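Local coordinates for protein probable AP endonuclease (African swine fever virus, PDB 6KI3) that cleaves DNA on the 5' side of abasic sites during repair, using a cluster of three zinc ions, and also trims mismatched 3' ends as an exonuclease, at residues T185-S196 with D236-W247. Sequence-based numbering, arbitrary orientation.
Sequences TAHIWSSGVNIS and DRHASLFEGMIW. With ZN (zinc ion), chain I; nucleotides of chain C; nucleotides of chain B.
Asp236 and His238, reaching across to His187 of helix 185-190, illustrate how a TIM barrel of the endonuclease IV type builds a metal site from segments far apart in sequence. Asp236 OD2 binds the zinc ion at 2.0 Å, its carboxylate plane almost perpendicular (88°) to the His187 imidazole, whose NE2 binds the same ion. Thr148 O accepts a hydrogen bond from His187 ND1 and so helps fix the ring's rotation. Arg237 turns instead to the DNA, one face of its guanidinium lying against C4' and, toward the rim, C5' of DC8 of chain B, while NE bonds back to Asp236 O. His238 is the third protein ligand through NE2, its ring meeting that of His187 rim to rim; OP3 and, at longer range, OP2 of the abasic-site analogue 3DR1 of chain C also bind the ion.

Beyond the type II turn Ser240-Glu243, the contact becomes largely apolar, with two hydrogen bonds at its far end. Met245 CB packs against Trp189 CZ2, and Ile246 lays CG1 over the indole face of Trp189, 3.5 Å from the five-membered ring centroid, a CH-pi contact; with Trp189 CG anti to the backbone N (chi1 168°), the indole turns toward Ile246. Ile246 O receives Ser196 OG on a lone pair, in the carbonyl plane. Trp247, with CH2 against Thr185, gives Ile195 O a weak, bent hydrogen bond from NE1 (3.1 Å, 134°).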
loop_
_atom_site.group_PDB
_atom_site.type_symbol
_atom_site.label_atom_id
_atom_site.label_comp_id
_atom_site.label_asym_id
_atom_site.label_seq_id
_atom_site.Cartn_x
_atom_site.Cartn_y
_atom_site.Cartn_z
ATOM N N THR A 185 1.737 0.966 -8.173
ATOM C CA THR A 185 2.157 1.335 -9.522
ATOM C C THR A 185 2.952 0.218 -10.189
ATOM O O THR A 185 2.827 -0.005 -11.399
ATOM C CB THR A 185 2.977 2.625 -9.484
ATOM O OG1 THR A 185 4.100 2.456 -8.608
ATOM C CG2 THR A 185 2.123 3.784 -8.989
ATOM N N ALA A 186 3.778 -0.494 -9.419
ATOM C CA ALA A 186 4.528 -1.614 -9.975
ATOM C C ALA A 186 3.620 -2.748 -10.432
ATOM O O ALA A 186 4.015 -3.529 -11.305
ATOM C CB ALA A 186 5.533 -2.140 -8.949
ATOM N N HIS A 187 2.415 -2.851 -9.870
ATOM C CA HIS A 187 1.523 -3.952 -10.217
ATOM C C HIS A 187 0.733 -3.658 -11.485
ATOM O O HIS A 187 0.624 -4.518 -12.366
ATOM C CB HIS A 187 0.578 -4.250 -9.053
ATOM C CG HIS A 187 1.268 -4.802 -7.846
ATOM N ND1 HIS A 187 0.584 -5.273 -6.746
ATOM C CD2 HIS A 187 2.583 -4.960 -7.567
ATOM C CE1 HIS A 187 1.448 -5.697 -5.842
ATOM N NE2 HIS A 187 2.668 -5.517 -6.315
ATOM N N ILE A 188 0.168 -2.451 -11.595
ATOM C CA ILE A 188 -0.551 -2.098 -12.816
ATOM C C ILE A 188 0.405 -2.052 -13.998
ATOM O O ILE A 188 0.012 -2.327 -15.138
ATOM C CB ILE A 188 -1.309 -0.764 -12.643
ATOM C CG1 ILE A 188 -0.336 0.409 -12.503
ATOM C CG2 ILE A 188 -2.247 -0.833 -11.445
ATOM C CD1 ILE A 188 -1.011 1.764 -12.554
ATOM N N TRP A 189 1.671 -1.712 -13.749
ATOM C CA TRP A 189 2.691 -1.826 -14.785
ATOM C C TRP A 189 2.897 -3.281 -15.181
ATOM O O TRP A 189 2.909 -3.620 -16.370
ATOM C CB TRP A 189 3.999 -1.209 -14.290
ATOM C CG TRP A 189 5.191 -1.508 -15.148
ATOM C CD1 TRP A 189 6.053 -2.557 -15.016
ATOM C CD2 TRP A 189 5.664 -0.738 -16.260
ATOM N NE1 TRP A 189 7.030 -2.493 -15.980
ATOM C CE2 TRP A 189 6.813 -1.385 -16.756
ATOM C CE3 TRP A 189 5.226 0.433 -16.885
ATOM C CZ2 TRP A 189 7.531 -0.899 -17.848
ATOM C CZ3 TRP A 189 5.938 0.912 -17.969
ATOM C CH2 TRP A 189 7.077 0.248 -18.440
ATOM N N SER A 190 3.057 -4.159 -14.185
ATOM C CA SER A 190 3.205 -5.584 -14.460
ATOM C C SER A 190 1.976 -6.152 -15.159
ATOM O O SER A 190 2.089 -7.110 -15.931
ATOM C CB SER A 190 3.478 -6.338 -13.158
ATOM O OG SER A 190 3.455 -7.741 -13.357
ATOM N N SER A 191 0.801 -5.576 -14.908
ATOM C CA SER A 191 -0.424 -6.024 -15.557
ATOM C C SER A 191 -0.638 -5.388 -16.925
ATOM O O SER A 191 -1.631 -5.708 -17.587
ATOM C CB SER A 191 -1.629 -5.745 -14.658
ATOM O OG SER A 191 -1.598 -6.563 -13.502
ATOM N N GLY A 192 0.249 -4.502 -17.356
ATOM C CA GLY A 192 0.230 -3.971 -18.698
ATOM C C GLY A 192 -0.217 -2.526 -18.870
ATOM O O GLY A 192 -0.685 -2.175 -19.960
ATOM N N VAL A 193 -0.083 -1.686 -17.849
ATOM C CA VAL A 193 -0.480 -0.284 -17.927
ATOM C C VAL A 193 0.788 0.556 -18.003
ATOM O O VAL A 193 1.533 0.666 -17.021
ATOM C CB VAL A 193 -1.353 0.134 -16.736
ATOM C CG1 VAL A 193 -1.754 1.595 -16.860
ATOM C CG2 VAL A 193 -2.584 -0.756 -16.643
ATOM N N ASN A 194 1.037 1.149 -19.169
ATOM C CA ASN A 194 2.187 2.027 -19.357
ATOM C C ASN A 194 1.943 3.334 -18.613
ATOM O O ASN A 194 1.066 4.118 -18.990
ATOM C CB ASN A 194 2.422 2.273 -20.845
ATOM C CG ASN A 194 3.735 2.990 -21.129
ATOM O OD1 ASN A 194 4.262 3.718 -20.288
ATOM N ND2 ASN A 194 4.267 2.784 -22.329
ATOM N N ILE A 195 2.718 3.574 -17.556
ATOM C CA ILE A 195 2.603 4.798 -16.770
ATOM C C ILE A 195 3.957 5.495 -16.730
ATOM O O ILE A 195 4.276 6.200 -15.766
ATOM C CB ILE A 195 2.092 4.503 -15.348
ATOM C CG1 ILE A 195 2.964 3.433 -14.685
ATOM C CG2 ILE A 195 0.635 4.069 -15.383
ATOM C CD1 ILE A 195 2.605 3.153 -13.242
ATOM N N SER A 196 4.755 5.312 -17.784
ATOM C CA SER A 196 6.124 5.818 -17.775
ATOM C C SER A 196 6.161 7.335 -17.918
ATOM O O SER A 196 6.866 8.022 -17.168
ATOM C CB SER A 196 6.935 5.151 -18.886
ATOM O OG SER A 196 7.115 3.771 -18.623
ATOM N N ASP A 236 6.273 -9.709 -10.390
ATOM C CA ASP A 236 6.386 -8.556 -9.506
ATOM C C ASP A 236 7.808 -8.469 -8.964
ATOM O O ASP A 236 8.224 -9.306 -8.156
ATOM C CB ASP A 236 5.371 -8.660 -8.371
ATOM C CG ASP A 236 5.389 -7.453 -7.462
ATOM O OD1 ASP A 236 5.607 -6.332 -7.967
ATOM O OD2 ASP A 236 5.189 -7.627 -6.242
ATOM N N ARG A 237 8.548 -7.449 -9.402
ATOM C CA ARG A 237 9.886 -7.156 -8.894
ATOM C C ARG A 237 9.959 -5.668 -8.580
ATOM O O ARG A 237 10.045 -4.841 -9.493
ATOM C CB ARG A 237 10.967 -7.552 -9.901
ATOM C CG ARG A 237 11.037 -9.039 -10.203
ATOM C CD ARG A 237 11.333 -9.848 -8.950
ATOM N NE ARG A 237 10.272 -10.812 -8.673
ATOM C CZ ARG A 237 10.280 -12.073 -9.092
ATOM N NH1 ARG A 237 9.268 -12.878 -8.797
ATOM N NH2 ARG A 237 11.299 -12.531 -9.806
ATOM N N HIS A 238 9.934 -5.327 -7.293
ATOM C CA HIS A 238 9.952 -3.927 -6.892
ATOM C C HIS A 238 11.341 -3.326 -7.073
ATOM O O HIS A 238 12.361 -4.017 -7.000
ATOM C CB HIS A 238 9.511 -3.779 -5.435
ATOM C CG HIS A 238 8.058 -4.061 -5.212
ATOM N ND1 HIS A 238 7.433 -3.835 -4.004
ATOM C CD2 HIS A 238 7.105 -4.545 -6.042
ATOM C CE1 HIS A 238 6.160 -4.173 -4.099
ATOM N NE2 HIS A 238 5.935 -4.606 -5.327
ATOM N N ALA A 239 11.371 -2.016 -7.307
ATOM C CA ALA A 239 12.620 -1.291 -7.481
ATOM C C ALA A 239 12.428 0.145 -7.017
ATOM O O ALA A 239 11.304 0.648 -6.937
ATOM C CB ALA A 239 13.097 -1.331 -8.937
ATOM N N SER A 240 13.543 0.801 -6.709
ATOM C CA SER A 240 13.496 2.187 -6.267
ATOM C C SER A 240 13.055 3.101 -7.405
ATOM O O SER A 240 13.274 2.812 -8.585
ATOM C CB SER A 240 14.862 2.627 -5.740
ATOM O OG SER A 240 15.152 2.011 -4.498
ATOM N N LEU A 241 12.427 4.216 -7.033
ATOM C CA LEU A 241 11.911 5.157 -8.019
ATOM C C LEU A 241 13.033 5.663 -8.916
ATOM O O LEU A 241 14.120 6.007 -8.439
ATOM C CB LEU A 241 11.223 6.329 -7.318
ATOM C CG LEU A 241 10.139 5.977 -6.295
ATOM C CD1 LEU A 241 9.543 7.239 -5.685
ATOM C CD2 LEU A 241 9.054 5.109 -6.918
ATOM N N PHE A 242 12.765 5.692 -10.223
ATOM C CA PHE A 242 13.717 6.106 -11.254
ATOM C C PHE A 242 14.916 5.169 -11.354
ATOM O O PHE A 242 15.948 5.537 -11.924
ATOM C CB PHE A 242 14.197 7.547 -11.038
ATOM C CG PHE A 242 13.084 8.542 -10.902
ATOM C CD1 PHE A 242 12.487 9.089 -12.025
ATOM C CD2 PHE A 242 12.641 8.938 -9.652
ATOM C CE1 PHE A 242 11.463 10.009 -11.905
ATOM C CE2 PHE A 242 11.619 9.857 -9.523
ATOM C CZ PHE A 242 11.029 10.395 -10.651
ATOM N N GLU A 243 14.806 3.960 -10.805
ATOM C CA GLU A 243 15.855 2.955 -10.922
ATOM C C GLU A 243 15.336 1.651 -11.513
ATOM O O GLU A 243 16.071 0.656 -11.540
ATOM C CB GLU A 243 16.507 2.698 -9.557
ATOM C CG GLU A 243 17.033 3.957 -8.877
ATOM C CD GLU A 243 17.962 3.658 -7.714
ATOM O OE1 GLU A 243 18.810 4.519 -7.393
ATOM O OE2 GLU A 243 17.852 2.562 -7.122
ATOM N N GLY A 244 14.093 1.632 -11.989
ATOM C CA GLY A 244 13.524 0.449 -12.601
ATOM C C GLY A 244 13.044 0.699 -14.016
ATOM O O GLY A 244 13.346 1.739 -14.605
ATOM N N MET A 245 12.276 -0.241 -14.567
ATOM C CA MET A 245 11.875 -0.152 -15.965
ATOM C C MET A 245 10.851 0.948 -16.221
ATOM O O MET A 245 10.689 1.366 -17.372
ATOM C CB MET A 245 11.318 -1.497 -16.431
ATOM C CG MET A 245 12.264 -2.667 -16.208
ATOM S SD MET A 245 13.487 -2.850 -17.519
ATOM C CE MET A 245 12.456 -3.449 -18.857
ATOM N N ILE A 246 10.163 1.432 -15.186
ATOM C CA ILE A 246 9.081 2.385 -15.413
ATOM C C ILE A 246 9.620 3.800 -15.584
ATOM O O ILE A 246 9.152 4.551 -16.448
ATOM C CB ILE A 246 8.050 2.317 -14.272
ATOM C CG1 ILE A 246 7.661 0.871 -13.970
ATOM C CG2 ILE A 246 6.808 3.116 -14.631
ATOM C CD1 ILE A 246 6.656 0.748 -12.843
ATOM N N TRP A 247 10.605 4.198 -14.770
ATOM C CA TRP A 247 10.991 5.602 -14.722
ATOM C C TRP A 247 12.497 5.852 -14.732
ATOM O O TRP A 247 12.913 6.989 -14.474
ATOM C CB TRP A 247 10.386 6.275 -13.482
ATOM C CG TRP A 247 8.889 6.338 -13.491
ATOM C CD1 TRP A 247 8.101 6.957 -14.416
ATOM C CD2 TRP A 247 8.000 5.774 -12.518
ATOM N NE1 TRP A 247 6.777 6.806 -14.086
ATOM C CE2 TRP A 247 6.687 6.086 -12.924
ATOM C CE3 TRP A 247 8.186 5.034 -11.346
ATOM C CZ2 TRP A 247 5.566 5.683 -12.200
ATOM C CZ3 TRP A 247 7.071 4.635 -10.629
ATOM C CH2 TRP A 247 5.778 4.960 -11.059
HETATM ZN ZN ZN I . 4.419 -6.019 -5.306
ATOM O "O5'" 3DR C 1 4.584 -5.951 -1.725
ATOM P P 3DR C 1 3.418 -6.310 -2.773
ATOM O OP1 3DR C 1 2.293 -6.814 -1.903
ATOM O OP2 3DR C 1 3.146 -4.992 -3.453
ATOM O OP3 3DR C 1 4.025 -7.369 -3.661
ATOM C "C2'" 3DR C 1 6.256 -5.697 2.349
ATOM C "C5'" 3DR C 1 4.861 -6.792 -0.608
ATOM C "C4'" 3DR C 1 6.168 -6.331 0.023
ATOM O "O4'" 3DR C 1 6.163 -4.905 0.115
ATOM C "C1'" 3DR C 1 6.428 -4.479 1.453
ATOM C "C3'" 3DR C 1 6.359 -6.890 1.422
ATOM O "O3'" 3DR C 1 7.673 -7.439 1.528
ATOM P P DC B 8 13.534 -16.498 -5.251
ATOM O OP1 DC B 8 14.716 -16.016 -6.002
ATOM O OP2 DC B 8 13.705 -17.083 -3.903
ATOM O "O5'" DC B 8 12.477 -15.304 -5.145
ATOM C "C5'" DC B 8 11.935 -14.738 -6.330
ATOM C "C4'" DC B 8 10.501 -14.289 -6.113
ATOM O "O4'" DC B 8 9.669 -15.427 -5.839
ATOM C "C3'" DC B 8 10.286 -13.369 -4.923
ATOM O "O3'" DC B 8 10.416 -12.012 -5.331
ATOM C "C2'" DC B 8 8.847 -13.686 -4.471
ATOM C "C1'" DC B 8 8.484 -14.958 -5.248
ATOM N N1 DC B 8 7.911 -16.037 -4.395
ATOM C C2 DC B 8 6.541 -16.315 -4.462
ATOM O O2 DC B 8 5.830 -15.658 -5.233
ATOM N N3 DC B 8 6.031 -17.298 -3.680
ATOM C C4 DC B 8 6.832 -17.982 -2.863
ATOM N N4 DC B 8 6.284 -18.942 -2.111
ATOM C C5 DC B 8 8.231 -17.714 -2.779
ATOM C C6 DC B 8 8.722 -16.740 -3.555
ATOM P P DC B 9 10.492 -10.900 -4.226
ATOM O OP1 DC B 9 10.932 -9.668 -4.839
ATOM O OP2 DC B 9 11.216 -11.427 -3.095
ATOM O "O5'" DC B 9 8.983 -10.690 -3.830
ATOM C "C5'" DC B 9 8.114 -10.110 -4.781
ATOM C "C4'" DC B 9 6.690 -10.112 -4.295
ATOM O "O4'" DC B 9 6.203 -11.456 -4.223
ATOM C "C3'" DC B 9 6.464 -9.543 -2.907
ATOM O "O3'" DC B 9 6.164 -8.163 -3.033
ATOM C "C2'" DC B 9 5.224 -10.277 -2.441
ATOM C "C1'" DC B 9 5.123 -11.508 -3.334
ATOM N N1 DC B 9 5.231 -12.750 -2.595
ATOM C C2 DC B 9 4.091 -13.516 -2.374
ATOM O O2 DC B 9 3.017 -13.130 -2.833
ATOM N N3 DC B 9 4.195 -14.672 -1.695
ATOM C C4 DC B 9 5.375 -15.057 -1.217
ATOM N N4 DC B 9 5.426 -16.186 -0.527
ATOM C C5 DC B 9 6.555 -14.293 -1.422
ATOM C C6 DC B 9 6.437 -13.153 -2.102
#